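Glutathione-specific gamma-glutamylcyclotransferase (Saccharomyces cerevisiae S288c, PDB 5HWK) cleaves glutathione into 5-oxo-L-proline and the dipeptide Cys-Gly, acting on glutathione but not on other gamma-glutamyl peptides. Local coordinates at residues Leu11-Leu16 against Ala57-Tyr62; Ile17-Ser22 against Asn112-Asn117; Arg38-Ser43 against Leu72-Leu77; Glu123-Leu128 against Leu145-Lys150. All blocks are in the same frame, centred on the assembly; numbering follows the deposited sequence.

Contact 1: Leu11-Leu16 against Ala57-Tyr62; sequences LGYGSL and ATLIPY. With BEZ (benzoic acid), chain C.
The Tyr-Gly-Ser loop that follows strand 8-12, a substrate-binding element by similarity to relatives in the gamma-glutamylcyclotransferase family, meets strand 54-61 through Tyr13. The tyrosine ring is sandwiched. Over the centre of one face sits Leu59 CG, 3.5 Å from the ring centroid of Tyr13 and 10° off the normal, a CH-pi contact; above the other face, nearer the rim, lies the carboxyl atom O2 of a bound benzoic acid. The Ala57 carbonyl lies at the ring edge, its O 3.7 Å from Tyr13 CE1, and Ala57 CB packs against the same carbon at 4.0 Å. With CG set between the backbone N and the carbonyl carbon (chi1 61°), the ring lies against Leu59 while the backbone N-H of Tyr13 points to the ligand. Tyr13 N donates to benzoic acid O2 at 2.9 Å, nearly straight at 167°. The other ligand oxygen, O1, takes Gly14 N at 2.8 Å and Leu16 N at 2.9 Å, besides a weak bond from Tyr13 N. At its far end Tyr13 OH is hydrogen-bonded to Tyr161 O. With an alanine in its place the backbone N-H would remain, but Leu59 is likely to lose its aromatic partner and Tyr161 O the hydroxyl's bond. Three backbone N-H groups thus gather round the ligand's acid group, consistent with a loop that holds an acidic group of the substrate.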
# COMPACT_ATOMS: atom_id res chain seq x y z
N LEU A 11 4.73 3.67 6.89
CA LEU A 11 4.44 2.52 6.04
C LEU A 11 4.62 2.91 4.59
O LEU A 11 4.25 4.02 4.19
CB LEU A 11 2.98 2.13 6.20
CG LEU A 11 2.52 1.52 7.51
CD1 LEU A 11 1.02 1.18 7.39
CD2 LEU A 11 3.36 0.31 7.76
N GLY A 12 5.23 2.02 3.83
CA GLY A 12 5.21 2.17 2.37
C GLY A 12 4.53 0.98 1.72
O GLY A 12 4.88 -0.17 2.00
N TYR A 13 3.55 1.24 0.84
CA TYR A 13 2.83 0.18 0.15
C TYR A 13 2.81 0.42 -1.36
O TYR A 13 2.31 -0.43 -2.10
CB TYR A 13 1.39 0.01 0.68
CG TYR A 13 0.57 1.24 0.49
CD1 TYR A 13 -0.15 1.44 -0.67
CD2 TYR A 13 0.49 2.20 1.48
CE1 TYR A 13 -0.87 2.55 -0.87
CE2 TYR A 13 -0.28 3.33 1.30
CZ TYR A 13 -0.98 3.50 0.11
OH TYR A 13 -1.75 4.62 -0.08
N GLY A 14 3.33 1.55 -1.82
CA GLY A 14 3.35 1.91 -3.24
C GLY A 14 4.74 2.38 -3.58
O GLY A 14 5.71 1.64 -3.33
N SER A 15 4.87 3.58 -4.16
CA SER A 15 6.17 4.04 -4.61
C SER A 15 7.16 4.25 -3.49
O SER A 15 8.34 4.30 -3.78
CB SER A 15 6.08 5.31 -5.47
OG SER A 15 5.57 6.40 -4.74
N LEU A 16 6.73 4.42 -2.23
CA LEU A 16 7.75 4.56 -1.18
C LEU A 16 8.54 3.28 -1.01
O LEU A 16 9.62 3.33 -0.41
CB LEU A 16 7.11 4.93 0.17
CG LEU A 16 6.59 6.36 0.28
CD1 LEU A 16 5.62 6.49 1.51
CD2 LEU A 16 7.73 7.37 0.36
N ALA A 57 -1.82 3.12 -6.42
CA ALA A 57 -2.22 2.31 -5.27
C ALA A 57 -2.78 3.14 -4.12
O ALA A 57 -2.28 4.23 -3.80
CB ALA A 57 -1.00 1.55 -4.76
N THR A 58 -3.77 2.58 -3.45
CA THR A 58 -4.21 3.08 -2.14
C THR A 58 -4.45 1.88 -1.25
O THR A 58 -4.46 0.76 -1.70
CB THR A 58 -5.44 4.01 -2.32
OG1 THR A 58 -5.75 4.58 -1.05
CG2 THR A 58 -6.65 3.27 -2.80
N LEU A 59 -4.59 2.12 0.06
CA LEU A 59 -4.88 1.06 1.01
C LEU A 59 -6.29 1.29 1.52
O LEU A 59 -6.68 2.43 1.79
CB LEU A 59 -4.00 1.19 2.23
CG LEU A 59 -2.60 0.71 2.16
CD1 LEU A 59 -1.99 0.84 3.61
CD2 LEU A 59 -2.52 -0.71 1.65
N ILE A 60 -7.04 0.22 1.70
CA ILE A 60 -8.39 0.33 2.22
C ILE A 60 -8.43 -0.44 3.54
O ILE A 60 -8.06 -1.62 3.59
CB ILE A 60 -9.40 -0.23 1.23
CG1 ILE A 60 -9.13 0.43 -0.12
CG2 ILE A 60 -10.79 0.04 1.74
CD1 ILE A 60 -9.46 -0.44 -1.18
N PRO A 61 -8.82 0.20 4.63
CA PRO A 61 -8.83 -0.51 5.91
C PRO A 61 -9.99 -1.48 6.00
O PRO A 61 -11.05 -1.29 5.39
CB PRO A 61 -9.00 0.60 6.94
CG PRO A 61 -9.68 1.67 6.21
CD PRO A 61 -9.15 1.62 4.79
N TYR A 62 -9.78 -2.48 6.85
CA TYR A 62 -10.80 -3.50 7.12
C TYR A 62 -12.16 -2.88 7.42
O TYR A 62 -13.19 -3.33 6.90
CB TYR A 62 -10.35 -4.37 8.30
CG TYR A 62 -11.36 -5.39 8.75
CD1 TYR A 62 -11.50 -6.62 8.09
CD2 TYR A 62 -12.19 -5.13 9.82
CE1 TYR A 62 -12.42 -7.54 8.48
CE2 TYR A 62 -13.13 -6.06 10.23
CZ TYR A 62 -13.25 -7.27 9.57
OH TYR A 62 -14.18 -8.18 10.02
C BEZ C . 3.27 4.59 -0.36
O1 BEZ C . 4.17 4.01 -0.90
O2 BEZ C . 2.87 4.10 0.71
C1 BEZ C . 2.61 5.78 -0.98
C2 BEZ C . 1.44 6.24 -0.41
C3 BEZ C . 0.75 7.31 -1.00
C4 BEZ C . 1.29 7.97 -2.09
C5 BEZ C . 2.49 7.53 -2.61
C6 BEZ C . 3.17 6.43 -2.09

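Contact 2: Ile17-Ser22 against Asn112-Asn117; sequences IYKPPS and NVREQN. With BEZ (benzoic acid), chain C; PO4 (phosphate ion), chain D.
The guanidinium of Arg114 has Lys19 NZ over the centre of one face, 3.2 Å from Arg114 CZ, while Pro20 O lies at its edge. Lys19 O faces the end of the group and accepts both terminal nitrogens, Arg114 NH1 at 3.0 Å and NH2 at 2.9 Å. Both bonds are bent, and the oxygen stands 17° out of the guanidinium plane; only NH1 approaches in the carbonyl plane, on a lone pair. The lysine chain, CG anti to its backbone N (chi1 -178°), reaches across and bends near its end, so that Lys19 NZ donates to Val113 O at 3.1 Å from above the carbonyl plane. The two cationic groups lie close, and the carbonyl oxygens they bind probably ease this. Arg114 CD also rests 3.7 Å from benzoic acid C5, and NH1 bonds Ser15 OG, which in turn bonds Glu115, the proton acceptor by similarity. Replacing Arg114 with a leucine would probably leave Lys19 O without its two donors and Ser15 without one of its polar partners. Further along, Gln116 N and Asn117 N both bind O2 of a phosphate ion, probably from the crystallisation liquor. The contact ties the end of helix 15-18 to the loop between strands 91-99 and 119-129, with Pro21 resting on Tyr97 of strand 91-99 and Tyr18 on helix 193-205.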
# COMPACT_ATOMS: atom_id res chain seq x y z
N ILE A 17 8.04 2.13 -1.49
CA ILE A 17 8.82 0.90 -1.38
C ILE A 17 10.12 1.00 -2.16
O ILE A 17 11.20 0.65 -1.68
CB ILE A 17 8.00 -0.31 -1.86
CG1 ILE A 17 6.83 -0.55 -0.93
CG2 ILE A 17 8.89 -1.53 -1.88
CD1 ILE A 17 5.86 -1.67 -1.41
N TYR A 18 10.03 1.46 -3.40
CA TYR A 18 11.20 1.45 -4.27
C TYR A 18 11.80 2.82 -4.51
O TYR A 18 12.91 2.90 -5.08
CB TYR A 18 10.89 0.79 -5.61
CG TYR A 18 9.72 1.41 -6.32
CD1 TYR A 18 9.85 2.61 -7.03
CD2 TYR A 18 8.47 0.83 -6.25
CE1 TYR A 18 8.79 3.18 -7.69
CE2 TYR A 18 7.39 1.40 -6.92
CZ TYR A 18 7.57 2.58 -7.61
OH TYR A 18 6.52 3.17 -8.25
N LYS A 19 11.12 3.90 -4.11
CA LYS A 19 11.66 5.26 -4.14
C LYS A 19 11.52 5.73 -2.70
O LYS A 19 10.54 6.41 -2.35
CB LYS A 19 10.88 6.13 -5.12
CG LYS A 19 11.41 7.54 -5.27
CD LYS A 19 10.85 8.19 -6.52
CE LYS A 19 10.62 9.68 -6.33
NZ LYS A 19 9.46 9.92 -5.44
N PRO A 20 12.47 5.39 -1.84
CA PRO A 20 12.28 5.57 -0.39
C PRO A 20 12.29 7.03 0.00
O PRO A 20 12.75 7.90 -0.76
CB PRO A 20 13.49 4.85 0.21
CG PRO A 20 14.53 4.93 -0.88
CD PRO A 20 13.78 4.78 -2.15
N PRO A 21 11.80 7.33 1.20
CA PRO A 21 11.99 8.66 1.76
C PRO A 21 13.46 8.89 2.14
O PRO A 21 14.24 7.95 2.33
CB PRO A 21 11.08 8.65 2.99
CG PRO A 21 11.02 7.21 3.39
CD PRO A 21 11.14 6.39 2.13
N SER A 22 13.82 10.17 2.21
CA SER A 22 15.17 10.54 2.61
C SER A 22 15.38 10.23 4.08
O SER A 22 14.46 10.31 4.90
CB SER A 22 15.38 12.04 2.43
OG SER A 22 14.93 12.47 1.17
N ASN A 112 5.33 15.28 -2.19
CA ASN A 112 5.62 16.37 -3.12
C ASN A 112 6.34 15.88 -4.38
O ASN A 112 6.34 16.59 -5.39
CB ASN A 112 6.45 17.46 -2.45
CG ASN A 112 5.67 18.24 -1.43
OD1 ASN A 112 4.46 18.07 -1.32
ND2 ASN A 112 6.35 19.13 -0.69
N VAL A 113 6.96 14.70 -4.32
CA VAL A 113 7.72 14.13 -5.43
C VAL A 113 7.06 12.89 -6.00
O VAL A 113 7.71 12.14 -6.78
CB VAL A 113 9.17 13.80 -5.03
CG1 VAL A 113 9.93 15.08 -4.66
CG2 VAL A 113 9.16 12.76 -3.89
N ARG A 114 5.81 12.62 -5.65
CA ARG A 114 5.17 11.39 -6.12
C ARG A 114 3.67 11.60 -6.24
O ARG A 114 3.18 12.73 -6.32
CB ARG A 114 5.56 10.20 -5.23
CG ARG A 114 5.15 10.38 -3.80
CD ARG A 114 5.77 9.29 -2.92
NE ARG A 114 7.15 9.58 -2.54
CZ ARG A 114 8.17 8.75 -2.73
NH1 ARG A 114 7.98 7.58 -3.33
NH2 ARG A 114 9.39 9.10 -2.29
N GLU A 115 2.93 10.49 -6.31
CA GLU A 115 1.48 10.56 -6.42
C GLU A 115 0.96 11.27 -5.16
O GLU A 115 1.44 11.01 -4.05
CB GLU A 115 0.95 9.13 -6.43
CG GLU A 115 1.66 8.24 -7.50
CD GLU A 115 3.07 7.72 -7.10
OE1 GLU A 115 3.42 7.44 -5.92
OE2 GLU A 115 3.90 7.54 -8.00
N GLN A 116 0.02 12.19 -5.35
CA GLN A 116 -0.28 13.11 -4.25
C GLN A 116 -1.74 13.54 -4.20
O GLN A 116 -2.28 13.76 -3.10
CB GLN A 116 0.61 14.37 -4.39
CG GLN A 116 0.46 15.34 -3.23
CD GLN A 116 1.58 16.38 -3.19
OE1 GLN A 116 2.06 16.84 -4.23
NE2 GLN A 116 2.03 16.72 -1.96
N ASN A 117 -2.42 13.71 -5.34
CA ASN A 117 -3.79 14.24 -5.29
C ASN A 117 -4.69 13.30 -4.53
O ASN A 117 -4.75 12.09 -4.81
CB ASN A 117 -4.34 14.41 -6.71
CG ASN A 117 -3.74 15.57 -7.42
OD1 ASN A 117 -3.63 16.65 -6.86
ND2 ASN A 117 -3.34 15.36 -8.67
C BEZ C . 3.27 4.59 -0.36
O1 BEZ C . 4.17 4.01 -0.90
O2 BEZ C . 2.87 4.10 0.71
C1 BEZ C . 2.61 5.78 -0.98
C2 BEZ C . 1.44 6.24 -0.41
C3 BEZ C . 0.75 7.31 -1.00
C4 BEZ C . 1.29 7.97 -2.09
C5 BEZ C . 2.49 7.53 -2.61
C6 BEZ C . 3.17 6.43 -2.09
P PO4 D . -1.56 12.22 -8.89
O1 PO4 D . -2.95 12.65 -9.34
O2 PO4 D . -1.03 13.15 -7.82
O3 PO4 D . -0.63 12.05 -10.10
O4 PO4 D . -1.71 10.79 -8.26

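Contact 3: Arg38-Ser43 against Leu72-Leu77; sequences RFWQSS and LKNVNL. With PO4 (phosphate ion), chain D.
Residues 38-43 turn a corner at Phe39, the centre of an inverse gamma turn near the end of strand 35-40, and again at Gln41 before strand 42-43, whereas 72-77 are regular helix; the nearest CA atoms, of Arg38 and Val75, are 9.4 Å apart, so side chains bridge the gap. Arg38 holds Asn74 side-on, with two nitrogens on one oxygen. Arg38 NE donates to Asn74 OD1 at 2.7 Å, with an N-H...O angle of 160°, and Arg38 NH2 reaches the same OD1 at 3.0 Å along a more bent path. OD1 lies close to the guanidinium plane, although that plane and the amide plane are 57° apart. A bend at chi2 (-66°) turns the arginine chain toward the helix. Arg38 NH2 also makes a weak bond to Asn74 O, and a water 2.8 Å from Arg38 NH2 carries the link on to Val75 O. These partners probably hold the guanidinium in one orientation. Trp40 packs beside it: its ring has Arg38 CB over one face, and its edge meets the asparagine amide, with Trp40 CZ2 3.7 Å from Asn74 ND2. Ser43 OG, at the other end of 38-43, donates to phosphate O3. The contact fastens helix 69-78 to the edge strand 35-40 of the three-stranded sheet. Tyr220 of helix 219-232 makes a cation-pi contact with Arg38, and Ile60 of neighbouring strand 54-61 touches both Arg38 and Trp40.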
# COMPACT_ATOMS: atom_id res chain seq x y z
N ARG A 38 -5.27 -1.65 -3.31
CA ARG A 38 -5.97 -1.73 -4.58
C ARG A 38 -5.55 -0.54 -5.43
O ARG A 38 -5.27 0.54 -4.91
CB ARG A 38 -7.52 -1.68 -4.38
CG ARG A 38 -8.14 -2.94 -3.75
CD ARG A 38 -8.00 -4.12 -4.68
NE ARG A 38 -8.61 -5.36 -4.21
CZ ARG A 38 -7.99 -6.28 -3.48
NH1 ARG A 38 -6.75 -6.08 -3.03
NH2 ARG A 38 -8.64 -7.40 -3.16
N PHE A 39 -5.59 -0.72 -6.75
CA PHE A 39 -5.25 0.38 -7.66
C PHE A 39 -6.52 1.19 -7.98
O PHE A 39 -7.01 1.28 -9.11
CB PHE A 39 -4.58 -0.13 -8.93
CG PHE A 39 -3.08 -0.33 -8.81
CD1 PHE A 39 -2.52 -1.00 -7.74
CD2 PHE A 39 -2.24 0.14 -9.82
CE1 PHE A 39 -1.15 -1.20 -7.66
CE2 PHE A 39 -0.90 -0.07 -9.78
CZ PHE A 39 -0.33 -0.72 -8.70
N TRP A 40 -7.10 1.73 -6.90
CA TRP A 40 -8.38 2.42 -6.88
C TRP A 40 -8.25 3.92 -6.64
O TRP A 40 -9.23 4.57 -6.25
CB TRP A 40 -9.33 1.78 -5.88
CG TRP A 40 -9.76 0.41 -6.27
CD1 TRP A 40 -9.50 -0.25 -7.45
CD2 TRP A 40 -10.60 -0.45 -5.50
NE1 TRP A 40 -10.10 -1.49 -7.43
CE2 TRP A 40 -10.78 -1.64 -6.24
CE3 TRP A 40 -11.18 -0.35 -4.23
CZ2 TRP A 40 -11.52 -2.71 -5.76
CZ3 TRP A 40 -11.93 -1.42 -3.75
CH2 TRP A 40 -12.09 -2.58 -4.52
N GLN A 41 -7.06 4.47 -6.88
CA GLN A 41 -6.81 5.90 -6.79
C GLN A 41 -6.41 6.39 -8.18
O GLN A 41 -5.60 5.76 -8.86
CB GLN A 41 -5.72 6.17 -5.76
CG GLN A 41 -5.42 7.62 -5.54
CD GLN A 41 -6.40 8.27 -4.56
OE1 GLN A 41 -7.43 7.68 -4.20
NE2 GLN A 41 -6.06 9.46 -4.10
N SER A 42 -7.05 7.44 -8.68
CA SER A 42 -6.62 7.93 -9.98
C SER A 42 -5.40 8.85 -9.87
O SER A 42 -5.16 9.44 -8.82
CB SER A 42 -7.76 8.69 -10.63
OG SER A 42 -8.02 9.78 -9.83
N SER A 43 -4.57 8.87 -10.93
CA SER A 43 -3.42 9.75 -11.00
C SER A 43 -3.61 10.67 -12.21
O SER A 43 -3.81 10.19 -13.35
CB SER A 43 -2.15 8.94 -11.17
OG SER A 43 -1.08 9.82 -11.45
N LEU A 72 -16.14 -6.00 0.07
CA LEU A 72 -15.92 -7.28 0.75
C LEU A 72 -15.83 -8.43 -0.26
O LEU A 72 -14.95 -9.30 -0.16
CB LEU A 72 -17.02 -7.50 1.78
CG LEU A 72 -16.87 -8.71 2.70
CD1 LEU A 72 -15.52 -8.76 3.40
CD2 LEU A 72 -17.99 -8.74 3.76
N LYS A 73 -16.72 -8.45 -1.25
CA LYS A 73 -16.62 -9.50 -2.25
C LYS A 73 -15.32 -9.42 -3.03
O LYS A 73 -14.71 -10.45 -3.35
CB LYS A 73 -17.81 -9.44 -3.19
CG LYS A 73 -18.99 -10.10 -2.52
CD LYS A 73 -20.25 -10.00 -3.35
CE LYS A 73 -21.42 -10.64 -2.61
NZ LYS A 73 -21.34 -12.13 -2.56
N ASN A 74 -14.84 -8.21 -3.29
CA ASN A 74 -13.61 -8.06 -4.06
C ASN A 74 -12.40 -8.51 -3.24
O ASN A 74 -11.51 -9.19 -3.74
CB ASN A 74 -13.45 -6.61 -4.48
CG ASN A 74 -12.17 -6.37 -5.16
OD1 ASN A 74 -11.13 -6.29 -4.51
ND2 ASN A 74 -12.20 -6.26 -6.48
N VAL A 75 -12.38 -8.16 -1.95
CA VAL A 75 -11.30 -8.63 -1.10
C VAL A 75 -11.35 -10.15 -0.95
O VAL A 75 -10.31 -10.81 -1.03
CB VAL A 75 -11.33 -7.90 0.25
CG1 VAL A 75 -10.41 -8.62 1.26
CG2 VAL A 75 -11.00 -6.42 0.06
N ASN A 76 -12.54 -10.72 -0.76
CA ASN A 76 -12.63 -12.18 -0.66
C ASN A 76 -12.24 -12.87 -1.96
O ASN A 76 -11.71 -13.99 -1.93
CB ASN A 76 -14.03 -12.61 -0.20
CG ASN A 76 -14.25 -12.41 1.28
OD1 ASN A 76 -13.29 -12.43 2.06
ND2 ASN A 76 -15.50 -12.19 1.68
N LEU A 77 -12.43 -12.21 -3.10
CA LEU A 77 -12.07 -12.81 -4.38
C LEU A 77 -10.57 -13.09 -4.47
O LEU A 77 -10.17 -14.07 -5.11
CB LEU A 77 -12.50 -11.86 -5.51
CG LEU A 77 -12.35 -12.32 -6.95
CD1 LEU A 77 -13.00 -13.68 -7.14
CD2 LEU A 77 -12.94 -11.28 -7.91
P PO4 D . -1.56 12.22 -8.89
O1 PO4 D . -2.95 12.65 -9.34
O2 PO4 D . -1.03 13.15 -7.82
O3 PO4 D . -0.63 12.05 -10.10
O4 PO4 D . -1.71 10.79 -8.26
O HOH W 1 -7.81 -9.43 -1.37

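Contact 4: Glu123-Leu128 against Leu145-Lys150; sequences EVEVHL and LPRHNK
Glu125 and Arg147 carry this surface contact between them, joined by a salt bridge that is its close part. Glu125 OE2 lies 2.4 Å from Arg147 NH1, a spacing too short to be taken at face value, and the N-H...O angle is 159°. One guanidinium nitrogen is engaged by one carboxylate oxygen: the two chains cross at about a right angle, and their flat groups are turned 77° apart. Arg147 is extended from CG to NE, so its aliphatic part runs by the acid. Away from this pair the two segments hardly meet. His127 and Asn149 stay beyond touching distance of the opposite segment, with partners of their own: His127 stacks on His33 and bonds Asp88, while Asn149 OD1 accepts from Lys153 N. Glu125 is exposed, so the bridge is probably weaker than a buried one. In the six-stranded antiparallel sheet, strand 154-163 runs between the two partners. Val126 pairs with Leu156 and Arg147 with Val155 through backbone bonds, and the salt bridge spans that middle strand, linking strand 119-129 to the short outermost strand 147-148.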
# COMPACT_ATOMS: atom_id res chain seq x y z
N GLU A 123 -2.31 8.39 11.09
CA GLU A 123 -1.51 7.68 12.06
C GLU A 123 -2.33 6.51 12.57
O GLU A 123 -3.49 6.69 13.00
CB GLU A 123 -1.16 8.62 13.22
CG GLU A 123 0.05 9.50 12.98
CD GLU A 123 -0.08 10.49 11.83
OE1 GLU A 123 -1.09 11.22 11.74
OE2 GLU A 123 0.85 10.53 10.98
N VAL A 124 -1.74 5.31 12.51
CA VAL A 124 -2.46 4.09 12.81
C VAL A 124 -1.55 3.13 13.54
O VAL A 124 -0.34 3.12 13.32
CB VAL A 124 -3.10 3.46 11.56
CG1 VAL A 124 -2.03 3.00 10.56
CG2 VAL A 124 -4.05 2.34 11.97
N GLU A 125 -2.13 2.34 14.43
CA GLU A 125 -1.40 1.26 15.09
C GLU A 125 -1.59 -0.00 14.25
O GLU A 125 -2.73 -0.40 13.99
CB GLU A 125 -1.97 1.02 16.50
CG GLU A 125 -1.46 2.01 17.53
CD GLU A 125 -2.10 1.82 18.91
OE1 GLU A 125 -3.15 1.19 19.01
OE2 GLU A 125 -1.55 2.32 19.91
N VAL A 126 -0.50 -0.62 13.80
CA VAL A 126 -0.60 -1.73 12.86
C VAL A 126 0.14 -2.97 13.35
O VAL A 126 1.23 -2.89 13.92
CB VAL A 126 -0.15 -1.32 11.44
CG1 VAL A 126 1.29 -0.96 11.41
CG2 VAL A 126 -0.46 -2.41 10.47
N HIS A 127 -0.48 -4.12 13.12
CA HIS A 127 0.15 -5.42 13.33
C HIS A 127 0.98 -5.78 12.10
O HIS A 127 0.44 -5.96 11.00
CB HIS A 127 -0.91 -6.49 13.59
CG HIS A 127 -0.34 -7.86 13.74
ND1 HIS A 127 -1.00 -9.00 13.31
CD2 HIS A 127 0.83 -8.29 14.27
CE1 HIS A 127 -0.25 -10.06 13.57
NE2 HIS A 127 0.86 -9.66 14.16
N LEU A 128 2.29 -5.95 12.31
CA LEU A 128 3.26 -6.24 11.26
C LEU A 128 3.94 -7.57 11.52
O LEU A 128 4.16 -7.95 12.68
CB LEU A 128 4.34 -5.17 11.22
CG LEU A 128 3.85 -3.76 10.93
CD1 LEU A 128 5.00 -2.80 10.93
CD2 LEU A 128 3.09 -3.70 9.60
N LEU A 145 7.64 1.63 21.76
CA LEU A 145 6.38 2.17 22.27
C LEU A 145 5.44 0.99 22.49
O LEU A 145 4.53 0.78 21.68
CB LEU A 145 5.83 3.22 21.30
CG LEU A 145 4.67 4.17 21.57
CD1 LEU A 145 4.63 4.72 23.00
CD2 LEU A 145 4.80 5.34 20.57
N PRO A 146 5.66 0.19 23.55
CA PRO A 146 4.95 -1.10 23.67
C PRO A 146 3.45 -0.94 23.59
O PRO A 146 2.84 -0.34 24.48
CB PRO A 146 5.39 -1.64 25.04
CG PRO A 146 6.60 -0.84 25.42
CD PRO A 146 6.40 0.52 24.77
N ARG A 147 2.84 -1.45 22.52
CA ARG A 147 1.41 -1.35 22.27
C ARG A 147 0.91 -2.71 21.83
O ARG A 147 1.60 -3.45 21.13
CB ARG A 147 1.09 -0.35 21.12
CG ARG A 147 1.46 1.14 21.38
CD ARG A 147 1.58 1.95 20.07
NE ARG A 147 2.02 3.34 20.31
CZ ARG A 147 1.21 4.39 20.43
NH1 ARG A 147 -0.12 4.25 20.32
NH2 ARG A 147 1.71 5.60 20.66
N HIS A 148 -0.31 -3.03 22.23
CA HIS A 148 -0.96 -4.26 21.82
C HIS A 148 -2.37 -3.96 21.36
O HIS A 148 -3.01 -3.02 21.84
CB HIS A 148 -0.96 -5.29 22.96
CG HIS A 148 0.39 -5.50 23.57
ND1 HIS A 148 0.91 -4.68 24.55
CD2 HIS A 148 1.35 -6.42 23.31
CE1 HIS A 148 2.12 -5.09 24.87
NE2 HIS A 148 2.41 -6.14 24.13
N ASN A 149 -2.86 -4.76 20.43
CA ASN A 149 -4.22 -4.58 19.94
C ASN A 149 -5.21 -5.28 20.87
O ASN A 149 -4.85 -5.78 21.94
CB ASN A 149 -4.35 -4.99 18.47
CG ASN A 149 -4.12 -6.48 18.25
OD1 ASN A 149 -4.04 -7.27 19.18
ND2 ASN A 149 -4.02 -6.86 16.99
N LYS A 150 -6.48 -5.32 20.45
CA LYS A 150 -7.52 -5.97 21.24
C LYS A 150 -7.33 -7.48 21.32
O LYS A 150 -7.87 -8.11 22.23
CB LYS A 150 -8.90 -5.63 20.68

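Contacts 1 and 2 share helix 15-18 and the bound benzoic acid, their centres 12 Å apart; they touch through Ser15, which joins the carboxyl-binding loop to the segment of the putative proton acceptor. Contact 3, also 12 Å from contact 1, meets it through neighbouring strands 35-40 and 54-61 of the three-stranded sheet, and lies across the chain's centre from contact 2. Along the chain, the segments of contact 1 alternate with those of contacts 2 and 3, interweaving the pocket with its surroundings, whereas contact 4 opens after all the others close. It shares the six-stranded sheet with contact 1, about 17 Å away between centres, and lies at the surface, at the outer edge of that sheet.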